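Local coordinates for concanavalin B (Canavalia ensiformis, PDB 6CAF), which may act as a carbohydrate-binding seed protein and belongs to the chitinase-like members of glycosyl hydrolase family 18, at residues K54-S59 with M100-F105. Residues are numbered along the deposited sequence; the frame is centred on the assembly and turned at random.
Sequences KIVFIS and MGVKVF
I55, V56 and F57 pair in parallel register with K103, V104 and F105. Four backbone hydrogen bonds join the strands: K103 N to K54 O, V56 N to K103 O, F105 N to V56 O and I58 N to F105 O.

I55, K103, F57 and F105 share one face of the sheet. From K103, CB lies 3.6 Å from K54 O and 4.2 Å from I55 CG1. CG stays 4.0 Å from K54 O, set anti to the carbonyl carbon (chi1 -65°). The chain runs extended to CE, 4.0 Å from K54 NZ. A bend at the last torsion (82°) turns NZ beside the K54 ammonium group. The two like-charged donors share no hydrogen bond, and their modelled closeness is doubtful. K54 NZ also salt-bridges E31. With an alanine in place of K103, the K54 chain would probably lose the side-by-side neighbour at its end. The F57 edge points to the face of F105 in a T-shaped stack, centroids 5.8 Å apart and planes at 89°. I55 CG2 touches F105 CD1 and lies above one face of the F57 ring, toward its rim.

V56 and V104 occupy the other face. V56 CG2 meets V102 CG1, and I58 CD1 presses tightly on V104 CG1 at 3.5 Å.

G101, with positive phi, ends helix 91-99 in a Schellman motif. The strands and this helix form a beta-alpha-beta unit of the family's TIM barrel. Strand 31-36 flanks 55-64, and strand 150-154 flanks 103-109. F57 stacks with H152 inside the barrel, while V56 packs on helix 44-49 outside.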
ATOM      1  N   LYS A  54       6.675  -4.514   8.288  1.00 12.06           N
ATOM      2  CA  LYS A  54       6.257  -5.811   7.800  1.00 12.50           C
ATOM      3  C   LYS A  54       5.994  -5.871   6.303  1.00 11.78           C
ATOM      4  O   LYS A  54       6.074  -6.940   5.720  1.00 12.69           O
ATOM      5  CB  LYS A  54       5.012  -6.286   8.540  1.00 15.30           C
ATOM      6  CG  LYS A  54       4.580  -7.718   8.288  1.00 28.79           C
ATOM      7  CD  LYS A  54       4.817  -8.669   9.432  1.00 55.85           C
ATOM      8  CE  LYS A  54       4.245 -10.037   9.067  1.00 59.20           C
ATOM      9  NZ  LYS A  54       3.016  -9.914   8.227  1.00 63.59           N
ATOM     10  N   ILE A  55       5.679  -4.724   5.724  1.00 11.92           N
ATOM     11  CA  ILE A  55       5.323  -4.601   4.320  1.00 11.04           C
ATOM     12  C   ILE A  55       6.025  -3.362   3.761  1.00 11.51           C
ATOM     13  O   ILE A  55       5.966  -2.301   4.371  1.00 11.76           O
ATOM     14  CB  ILE A  55       3.798  -4.452   4.150  1.00 13.02           C
ATOM     15  CG1 ILE A  55       3.066  -5.708   4.620  1.00 13.91           C
ATOM     16  CG2 ILE A  55       3.465  -4.073   2.726  1.00 15.28           C
ATOM     17  CD1 ILE A  55       1.571  -5.527   4.757  1.00 18.76           C
ATOM     18  N   VAL A  56       6.627  -3.522   2.587  1.00 10.87           N
ATOM     19  CA  VAL A  56       7.139  -2.390   1.829  1.00 10.79           C
ATOM     20  C   VAL A  56       6.452  -2.401   0.470  1.00 10.56           C
ATOM     21  O   VAL A  56       6.460  -3.413  -0.244  1.00 12.45           O
ATOM     22  CB  VAL A  56       8.670  -2.462   1.664  1.00 12.23           C
ATOM     23  CG1 VAL A  56       9.181  -1.330   0.806  1.00 13.56           C
ATOM     24  CG2 VAL A  56       9.333  -2.445   3.015  1.00 14.52           C
ATOM     25  N   PHE A  57       5.874  -1.262   0.114  1.00 10.06           N
ATOM     26  CA  PHE A  57       5.271  -1.058  -1.198  1.00 10.54           C
ATOM     27  C   PHE A  57       6.292  -0.389  -2.117  1.00 10.45           C
ATOM     28  O   PHE A  57       6.664   0.773  -1.886  1.00 12.27           O
ATOM     29  CB  PHE A  57       4.068  -0.112  -1.133  1.00 11.03           C
ATOM     30  CG  PHE A  57       2.973  -0.515  -0.198  1.00 10.30           C
ATOM     31  CD1 PHE A  57       2.269  -1.690  -0.366  1.00 11.38           C
ATOM     32  CD2 PHE A  57       2.597   0.335   0.821  1.00 11.52           C
ATOM     33  CE1 PHE A  57       1.219  -1.992   0.468  1.00 13.37           C
ATOM     34  CE2 PHE A  57       1.532   0.037   1.633  1.00 13.40           C
ATOM     35  CZ  PHE A  57       0.850  -1.142   1.482  1.00 12.73           C
ATOM     36  N   ILE A  58       6.761  -1.090  -3.152  1.00 10.50           N
ATOM     37  CA  ILE A  58       7.602  -0.474  -4.176  1.00 10.72           C
ATOM     38  C   ILE A  58       6.694   0.363  -5.069  1.00 10.81           C
ATOM     39  O   ILE A  58       5.754  -0.170  -5.693  1.00 12.04           O
ATOM     40  CB  ILE A  58       8.374  -1.517  -4.997  1.00 11.86           C
ATOM     41  CG1 ILE A  58       9.345  -2.279  -4.078  1.00 14.17           C
ATOM     42  CG2 ILE A  58       9.090  -0.856  -6.138  1.00 13.30           C
ATOM     43  CD1 ILE A  58      10.110  -3.380  -4.749  1.00 16.55           C
ATOM     44  N   SER A  59       6.961   1.670  -5.088  1.00 10.39           N
ATOM     45  CA  SER A  59       5.983   2.654  -5.527  1.00 12.22           C
ATOM     46  C   SER A  59       6.566   3.585  -6.581  1.00 11.62           C
ATOM     47  O   SER A  59       7.520   4.296  -6.272  1.00 13.47           O
ATOM     48  CB  SER A  59       5.557   3.456  -4.304  1.00 14.56           C
ATOM     49  OG  SER A  59       5.032   2.586  -3.290  1.00 15.74           O
ATOM     50  N   MET A 100      14.197 -11.898   5.310  1.00 17.44           N
ATOM     51  CA  MET A 100      14.064 -11.494   6.698  0.50 20.83           C
ATOM     52  C   MET A 100      12.616 -11.231   7.112  1.00 19.00           C
ATOM     53  O   MET A 100      12.353 -10.709   8.175  1.00 24.24           O
ATOM     54  CB  MET A 100      14.998 -10.342   7.045  0.50 26.21           C
ATOM     55  CG  MET A 100      14.721  -9.051   6.336  0.50 23.75           C
ATOM     56  SD  MET A 100      15.766  -7.743   7.010  0.50 36.16           S
ATOM     57  CE  MET A 100      15.925  -6.665   5.615  0.50 25.79           C
ATOM     58  N   GLY A 101      11.672 -11.675   6.288  1.00 17.82           N
ATOM     59  CA  GLY A 101      10.284 -11.687   6.668  1.00 18.32           C
ATOM     60  C   GLY A 101       9.501 -10.452   6.297  1.00 17.26           C
ATOM     61  O   GLY A 101       8.403 -10.279   6.770  1.00 23.94           O
ATOM     62  N   VAL A 102      10.065  -9.583   5.468  1.00 14.87           N
ATOM     63  CA  VAL A 102       9.357  -8.398   5.028  1.00 14.93           C
ATOM     64  C   VAL A 102       8.644  -8.750   3.725  1.00 15.44           C
ATOM     65  O   VAL A 102       9.239  -9.314   2.810  1.00 20.14           O
ATOM     66  CB  VAL A 102      10.310  -7.216   4.799  1.00 15.86           C
ATOM     67  CG1 VAL A 102       9.574  -6.006   4.282  1.00 19.48           C
ATOM     68  CG2 VAL A 102      11.084  -6.898   6.057  1.00 18.42           C
ATOM     69  N   LYS A 103       7.366  -8.418   3.643  1.00 13.54           N
ATOM     70  CA  LYS A 103       6.624  -8.624   2.409  1.00 13.93           C
ATOM     71  C   LYS A 103       6.857  -7.434   1.493  1.00 13.98           C
ATOM     72  O   LYS A 103       6.705  -6.304   1.925  1.00 19.12           O
ATOM     73  CB  LYS A 103       5.149  -8.775   2.714  1.00 15.10           C
ATOM     74  CG  LYS A 103       4.806  -9.992   3.524  1.00 17.83           C
ATOM     75  CD  LYS A 103       3.322 -10.141   3.700  1.00 24.59           C
ATOM     76  CE  LYS A 103       2.983 -11.365   4.530  1.00 29.37           C
ATOM     77  NZ  LYS A 103       3.127 -11.015   5.951  1.00 35.23           N
ATOM     78  N   VAL A 104       7.221  -7.693   0.244  1.00 11.92           N
ATOM     79  CA  VAL A 104       7.487  -6.633  -0.699  1.00 11.39           C
ATOM     80  C   VAL A 104       6.395  -6.693  -1.765  1.00 11.23           C
ATOM     81  O   VAL A 104       6.220  -7.709  -2.450  1.00 12.21           O
ATOM     82  CB  VAL A 104       8.871  -6.797  -1.326  1.00 13.36           C
ATOM     83  CG1 VAL A 104       9.163  -5.700  -2.323  1.00 14.65           C
ATOM     84  CG2 VAL A 104       9.957  -6.861  -0.259  1.00 15.23           C
ATOM     85  N   PHE A 105       5.651  -5.606  -1.871  1.00 10.87           N
ATOM     86  CA  PHE A 105       4.574  -5.500  -2.833  1.00 10.65           C
ATOM     87  C   PHE A 105       4.995  -4.553  -3.952  1.00 10.93           C
ATOM     88  O   PHE A 105       5.815  -3.659  -3.727  1.00 12.84           O
ATOM     89  CB  PHE A 105       3.337  -4.878  -2.183  1.00 11.66           C
ATOM     90  CG  PHE A 105       2.500  -5.764  -1.305  1.00 11.77           C
ATOM     91  CD1 PHE A 105       2.988  -6.524  -0.318  1.00 15.81           C
ATOM     92  CD2 PHE A 105       1.144  -5.764  -1.474  1.00 15.09           C
ATOM     93  CE1 PHE A 105       2.166  -7.264   0.502  1.00 16.18           C
ATOM     94  CE2 PHE A 105       0.311  -6.502  -0.664  1.00 17.60           C
ATOM     95  CZ  PHE A 105       0.831  -7.228   0.365  1.00 14.38           C
TER